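Local coordinates for protein putative fimbrium tip subunit Fim1F (Parabacteroides distasonis, PDB 3R4R) that probably forms part of the tip of fimbriae, the cell-surface filaments that mediate adhesion and biofilm formation, at residues 199-202 with 203-207; 220-223 with 224-228. One frame throughout, in Å; residues are numbered along the deposited sequence.

Contact 1: residues 199-202 with 203-207; sequences ASSK and ITIFN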
ATOM      1  N   ALA A 199      -8.061  -9.258  -0.918  1.00 35.31           N
ATOM      2  CA  ALA A 199      -8.628  -8.242  -0.020  1.00 32.30           C
ATOM      3  C   ALA A 199      -7.990  -8.274   1.389  1.00 35.95           C
ATOM      4  O   ALA A 199      -8.267  -7.387   2.170  1.00 36.03           O
ATOM      5  CB  ALA A 199     -10.129  -8.446   0.100  1.00 33.43           C
ATOM      6  N   SER A 200      -7.129  -9.243   1.703  1.00 34.54           N
ATOM      7  CA  SER A 200      -6.479  -9.341   3.028  1.00 34.08           C
ATOM      8  C   SER A 200      -4.951  -9.100   2.967  1.00 39.37           C
ATOM      9  O   SER A 200      -4.302  -9.402   1.959  1.00 38.86           O
ATOM     10  CB  SER A 200      -6.738 -10.699   3.651  1.00 36.39           C
ATOM     11  OG  SER A 200      -8.100 -10.778   4.041  1.00 42.96           O
ATOM     12  N   SER A 201      -4.381  -8.511   4.045  1.00 37.28           N
ATOM     13  CA  SER A 201      -2.942  -8.233   4.072  1.00 37.07           C
ATOM     14  C   SER A 201      -2.394  -8.091   5.465  1.00 42.50           C
ATOM     15  O   SER A 201      -3.123  -7.741   6.400  1.00 42.37           O
ATOM     16  CB  SER A 201      -2.619  -6.945   3.315  1.00 38.18           C
ATOM     17  OG  SER A 201      -1.224  -6.705   3.214  1.00 43.26           O
ATOM     18  N   LYS A 202      -1.071  -8.350   5.579  1.00 39.81           N
ATOM     19  CA  LYS A 202      -0.225  -8.101   6.750  1.00 39.22           C
ATOM     20  C   LYS A 202       0.190  -6.609   6.670  1.00 42.52           C
ATOM     21  O   LYS A 202       0.196  -6.042   5.574  1.00 41.99           O
ATOM     22  CB  LYS A 202       0.953  -9.086   6.778  1.00 41.80           C
ATOM     23  CG  LYS A 202       0.559 -10.546   7.024  1.00 50.51           C
ATOM     24  CD  LYS A 202       0.245 -10.871   8.525  1.00 59.81           C
ATOM     25  CE  LYS A 202      -0.168 -12.304   8.763  1.00 71.10           C
ATOM     26  NZ  LYS A 202       0.879 -13.288   8.353  1.00 92.80           N
ATOM     27  N   ILE A 203       0.505  -5.972   7.791  1.00 38.76           N
ATOM     28  CA  ILE A 203       0.788  -4.526   7.828  1.00 36.82           C
ATOM     29  C   ILE A 203       2.224  -4.195   8.290  1.00 40.42           C
ATOM     30  O   ILE A 203       2.486  -3.040   8.654  1.00 39.88           O
ATOM     31  CB  ILE A 203      -0.225  -3.813   8.794  1.00 38.39           C
ATOM     32  CG1 ILE A 203      -0.180  -4.445  10.231  1.00 38.76           C
ATOM     33  CG2 ILE A 203      -1.652  -3.813   8.199  1.00 37.44           C
ATOM     34  CD1 ILE A 203      -0.852  -3.661  11.326  1.00 38.68           C
ATOM     35  N   THR A 204       3.134  -5.170   8.301  1.00 38.46           N
ATOM     36  CA  THR A 204       4.502  -4.955   8.789  1.00 40.22           C
ATOM     37  C   THR A 204       5.541  -5.311   7.714  1.00 48.13           C
ATOM     38  O   THR A 204       6.724  -5.521   8.033  1.00 51.64           O
ATOM     39  CB  THR A 204       4.731  -5.800  10.056  1.00 44.46           C
ATOM     40  OG1 THR A 204       4.508  -7.199   9.799  1.00 52.86           O
ATOM     41  CG2 THR A 204       3.987  -5.290  11.267  1.00 35.83           C
ATOM     42  N   ILE A 205       5.085  -5.392   6.443  1.00 43.22           N
ATOM     43  CA  ILE A 205       5.857  -5.805   5.275  1.00 43.20           C
ATOM     44  C   ILE A 205       6.155  -4.554   4.440  1.00 47.87           C
ATOM     45  O   ILE A 205       5.242  -3.834   4.044  1.00 44.43           O
ATOM     46  CB  ILE A 205       5.092  -6.919   4.500  1.00 44.90           C
ATOM     47  CG1 ILE A 205       3.605  -6.532   4.288  1.00 42.32           C
ATOM     48  CG2 ILE A 205       5.191  -8.233   5.329  1.00 43.85           C
ATOM     49  CD1 ILE A 205       2.822  -7.404   3.437  1.00 50.04           C
ATOM     50  N   PHE A 206       7.452  -4.273   4.223  1.00 48.29           N
ATOM     51  CA  PHE A 206       7.858  -3.027   3.578  1.00 48.60           C
ATOM     52  C   PHE A 206       8.752  -3.192   2.310  1.00 53.29           C
ATOM     53  O   PHE A 206       9.247  -2.174   1.812  1.00 52.40           O
ATOM     54  CB  PHE A 206       8.666  -2.203   4.606  1.00 51.32           C
ATOM     55  CG  PHE A 206       7.948  -1.952   5.911  1.00 51.25           C
ATOM     56  CD1 PHE A 206       7.023  -0.924   6.027  1.00 50.94           C
ATOM     57  CD2 PHE A 206       8.237  -2.714   7.044  1.00 54.22           C
ATOM     58  CE1 PHE A 206       6.364  -0.691   7.237  1.00 50.01           C
ATOM     59  CE2 PHE A 206       7.588  -2.462   8.256  1.00 54.60           C
ATOM     60  CZ  PHE A 206       6.650  -1.464   8.337  1.00 50.17           C
ATOM     61  N   ASN A 207       8.946  -4.416   1.778  1.00 51.65           N
ATOM     62  CA  ASN A 207       9.829  -4.565   0.617  1.00 54.94           C
ATOM     63  C   ASN A 207       9.027  -4.405  -0.661  1.00 58.18           C
ATOM     64  O   ASN A 207       8.224  -5.267  -1.004  1.00 58.30           O
ATOM     65  CB  ASN A 207      10.581  -5.900   0.627  1.00 58.76           C
ATOM     66  CG  ASN A 207      11.674  -6.017  -0.422  1.00 90.78           C
ATOM     67  OD1 ASN A 207      11.950  -5.093  -1.208  1.00 86.87           O
ATOM     68  ND2 ASN A 207      12.365  -7.146  -0.413  1.00 82.24           N
TER

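Contact 2: residues 220-223 with 224-228; sequences AYPT and TKPVT. With SO4 (sulfate ion), chain C.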
ATOM      1  N   ALA A 220     -13.751  -8.893  -4.788  1.00 45.21           N
ATOM      2  CA  ALA A 220     -14.615  -8.877  -5.957  1.00 45.18           C
ATOM      3  C   ALA A 220     -14.208  -7.821  -6.924  1.00 48.39           C
ATOM      4  O   ALA A 220     -13.822  -6.720  -6.517  1.00 49.35           O
ATOM      5  CB  ALA A 220     -16.054  -8.645  -5.540  1.00 46.91           C
ATOM      6  N   TYR A 221     -14.298  -8.147  -8.220  1.00 44.34           N
ATOM      7  CA  TYR A 221     -14.094  -7.195  -9.301  1.00 41.65           C
ATOM      8  C   TYR A 221     -15.327  -6.300  -9.374  1.00 43.79           C
ATOM      9  O   TYR A 221     -16.429  -6.837  -9.479  1.00 43.68           O
ATOM     10  CB  TYR A 221     -13.817  -7.925 -10.609  1.00 44.13           C
ATOM     11  CG  TYR A 221     -13.616  -7.039 -11.812  1.00 44.02           C
ATOM     12  CD1 TYR A 221     -12.521  -6.179 -11.895  1.00 44.08           C
ATOM     13  CD2 TYR A 221     -14.443  -7.152 -12.930  1.00 45.71           C
ATOM     14  CE1 TYR A 221     -12.327  -5.367 -13.011  1.00 42.49           C
ATOM     15  CE2 TYR A 221     -14.214  -6.397 -14.078  1.00 45.53           C
ATOM     16  CZ  TYR A 221     -13.140  -5.520 -14.122  1.00 48.38           C
ATOM     17  OH  TYR A 221     -12.902  -4.766 -15.254  1.00 45.44           O
ATOM     18  N   PRO A 222     -15.193  -4.957  -9.246  1.00 39.79           N
ATOM     19  CA  PRO A 222     -16.388  -4.097  -9.230  1.00 39.93           C
ATOM     20  C   PRO A 222     -17.301  -4.307 -10.444  1.00 46.13           C
ATOM     21  O   PRO A 222     -16.863  -4.712 -11.508  1.00 46.43           O
ATOM     22  CB  PRO A 222     -15.797  -2.687  -9.241  1.00 39.08           C
ATOM     23  CG  PRO A 222     -14.479  -2.843  -8.563  1.00 41.33           C
ATOM     24  CD  PRO A 222     -13.964  -4.157  -9.061  1.00 38.10           C
ATOM     25  N   THR A 223     -18.592  -4.015 -10.252  1.00 45.53           N
ATOM     26  CA  THR A 223     -19.659  -4.138 -11.252  1.00 47.53           C
ATOM     27  C   THR A 223     -19.525  -3.021 -12.319  1.00 48.37           C
ATOM     28  O   THR A 223     -20.149  -3.117 -13.384  1.00 48.74           O
ATOM     29  CB  THR A 223     -21.036  -4.100 -10.551  1.00 57.80           C
ATOM     30  OG1 THR A 223     -21.149  -2.912  -9.754  1.00 54.16           O
ATOM     31  CG2 THR A 223     -21.258  -5.315  -9.669  1.00 57.63           C
ATOM     32  N   THR A 224     -18.672  -1.995 -12.047  1.00 41.74           N
ATOM     33  CA  THR A 224     -18.375  -0.880 -12.970  1.00 39.35           C
ATOM     34  C   THR A 224     -17.293  -1.323 -13.979  1.00 43.68           C
ATOM     35  O   THR A 224     -17.012  -0.596 -14.929  1.00 42.13           O
ATOM     36  CB  THR A 224     -17.945   0.385 -12.196  1.00 37.02           C
ATOM     37  OG1 THR A 224     -16.817   0.071 -11.355  1.00 41.47           O
ATOM     38  CG2 THR A 224     -19.095   0.991 -11.357  1.00 27.53           C
ATOM     39  N   LYS A 225     -16.708  -2.538 -13.769  1.00 42.15           N
ATOM     40  CA  LYS A 225     -15.664  -3.177 -14.587  1.00 41.48           C
ATOM     41  C   LYS A 225     -14.543  -2.160 -14.923  1.00 44.95           C
ATOM     42  O   LYS A 225     -14.354  -1.831 -16.091  1.00 46.16           O
ATOM     43  CB  LYS A 225     -16.242  -3.802 -15.875  1.00 43.10           C
ATOM     44  CG  LYS A 225     -17.285  -4.875 -15.571  1.00 47.68           C
ATOM     45  CD  LYS A 225     -17.734  -5.652 -16.791  1.00 50.63           C
ATOM     46  CE  LYS A 225     -18.873  -6.610 -16.482  1.00 60.82           C
ATOM     47  NZ  LYS A 225     -18.551  -7.587 -15.401  1.00 65.49           N
ATOM     48  N   PRO A 226     -13.811  -1.630 -13.913  1.00 40.08           N
ATOM     49  CA  PRO A 226     -12.762  -0.631 -14.215  1.00 38.85           C
ATOM     50  C   PRO A 226     -11.535  -1.242 -14.888  1.00 45.08           C
ATOM     51  O   PRO A 226     -11.235  -2.425 -14.733  1.00 45.64           O
ATOM     52  CB  PRO A 226     -12.389  -0.069 -12.839  1.00 38.67           C
ATOM     53  CG  PRO A 226     -12.728  -1.155 -11.884  1.00 42.72           C
ATOM     54  CD  PRO A 226     -13.899  -1.894 -12.458  1.00 40.16           C
ATOM     55  N   VAL A 227     -10.827  -0.391 -15.639  1.00 42.22           N
ATOM     56  CA  VAL A 227      -9.629  -0.679 -16.437  1.00 41.62           C
ATOM     57  C   VAL A 227      -8.393  -0.558 -15.501  1.00 38.99           C
ATOM     58  O   VAL A 227      -7.435  -1.288 -15.701  1.00 40.22           O
ATOM     59  CB  VAL A 227      -9.646   0.303 -17.649  1.00 46.55           C
ATOM     60  CG1 VAL A 227      -8.271   0.716 -18.141  1.00 47.61           C
ATOM     61  CG2 VAL A 227     -10.482  -0.269 -18.769  1.00 47.99           C
ATOM     62  N   THR A 228      -8.448   0.292 -14.473  1.00 32.11           N
ATOM     63  CA  THR A 228      -7.411   0.406 -13.445  1.00 31.99           C
ATOM     64  C   THR A 228      -8.011  -0.167 -12.144  1.00 37.94           C
ATOM     65  O   THR A 228      -9.064   0.276 -11.684  1.00 37.05           O
ATOM     66  CB  THR A 228      -6.864   1.853 -13.288  1.00 41.03           C
ATOM     67  OG1 THR A 228      -6.187   2.261 -14.492  1.00 36.97           O
ATOM     68  CG2 THR A 228      -5.898   1.994 -12.072  1.00 36.59           C
TER
HETATM   69  S   SO4 C 319     -11.330   3.163 -15.244  1.00 91.19           S
HETATM   70  O1  SO4 C 319     -11.706   3.058 -13.824  1.00 96.21           O
HETATM   71  O2  SO4 C 319     -11.740   4.484 -15.764  1.00 96.68           O
HETATM   72  O3  SO4 C 319      -9.854   3.032 -15.359  1.00 97.34           O
HETATM   73  O4  SO4 C 319     -12.004   2.135 -16.016  1.00 95.86           O

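Contact 1: residues 199-202 with 203-207
I205 folds back onto the backbone carbonyl of K202 in a local contact at the bend where strand 191-202 passes into the loop leading to strand 218-219. The touching is done by the outer half of the isoleucine: I205 CD1 lies 3.6 Å from K202 O and CG1 3.7 Å from the same oxygen. The methyl also reaches the neighbouring side chains, with I205 CD1 4.1 Å from S201 OG and 4.2 Å from K202 CB. In I205, CG1 sits between the backbone N and the carbonyl carbon (chi1 48°) and CD1 continues the chain in extended form (chi2 173°), which carries the methyl back over the K202 carbonyl.

A hydroxyl serves the same carbonyl. S201 OG donates to K202 O over 2.8 Å, bent at the oxygen and a little out of the carbonyl plane. Placing OG anti to the S201 backbone N (chi1 -175°) sets it beside its own carbonyl carbon, toward the carbonyl of the next residue.

Around the contact, S201 is backbone-bonded to I132, and the side chain of N213 bonds both S200 O and K202 N. Further on, I203 turns to F114 and I132 while I205 packs on L168 of strand 161-179, and the lysine chain leads away from the bend.

The contact is thus mainly aliphatic carbon lying against polar oxygens in van der Waals contact. K202 O takes a hydrogen bond from the adjacent serine hydroxyl and has the I205 carbons laid against it, which implies that this carbonyl is served and covered by local side chains.

Contact 2: residues 220-223 with 224-228
A type I beta turn from P222 to K225 shapes this surface loop between strands 218-219 and 228-232. Its defining bond runs from K225 N to P222 O at 3.1 Å, with an N-H...O angle of 152°.

Y221 spans the turn. With CG anti to its own N, the phenol extends to P226, and OH donates to P226 O over 2.9 Å from 41° above that carbonyl plane, while the oxygen lies at the ring edge. Along the ring, Y221 CE1 meets P226 CD at 3.9 Å, and Y221 CE2 meets K225 CG at 3.7 Å, the lysine crossing the tyrosine at about a right angle before NZ bonds to T192 O. The two proline rings touch at the mouth of the turn, P222 CB to P226 CD 3.8 Å.

An alanine in place of Y221 would probably leave P226 O without its hydroxyl donor and open a gap beside K225 and P226.

Past the prolines, V227 N donates to O4 of a sulfate, probably from the crystallisation liquor, at 2.8 Å, and T228 N adds a weak bond. The i to i+3 backbone bond marks a beta turn in a connecting loop, and the tyrosine bond ties together the residues flanking it.

In the fold
Both contacts are local and lie in series within the C-terminal domain of the transthyretin clan, their centres about 23 Å apart and their nearest atoms about 6 Å apart without touching. Contact 1 is partly buried, its centre about 8 Å from that of the chain; contact 2 is a surface contact at about 19 Å. They share neighbours: contact 1 includes the end of strand 191-202, whose beginning meets contact 2 through T192, L191 and V194, and each also meets strand 161-179, through L168 or Y174. Chemistry follows place. In contact 1 isoleucine carbons cover a carbonyl that a serine hydroxyl binds, whereas contact 2 relies on hydrogen bonds between its segments and proline packing, and its following amides hold a sulfate that probably came from the crystallisation liquor.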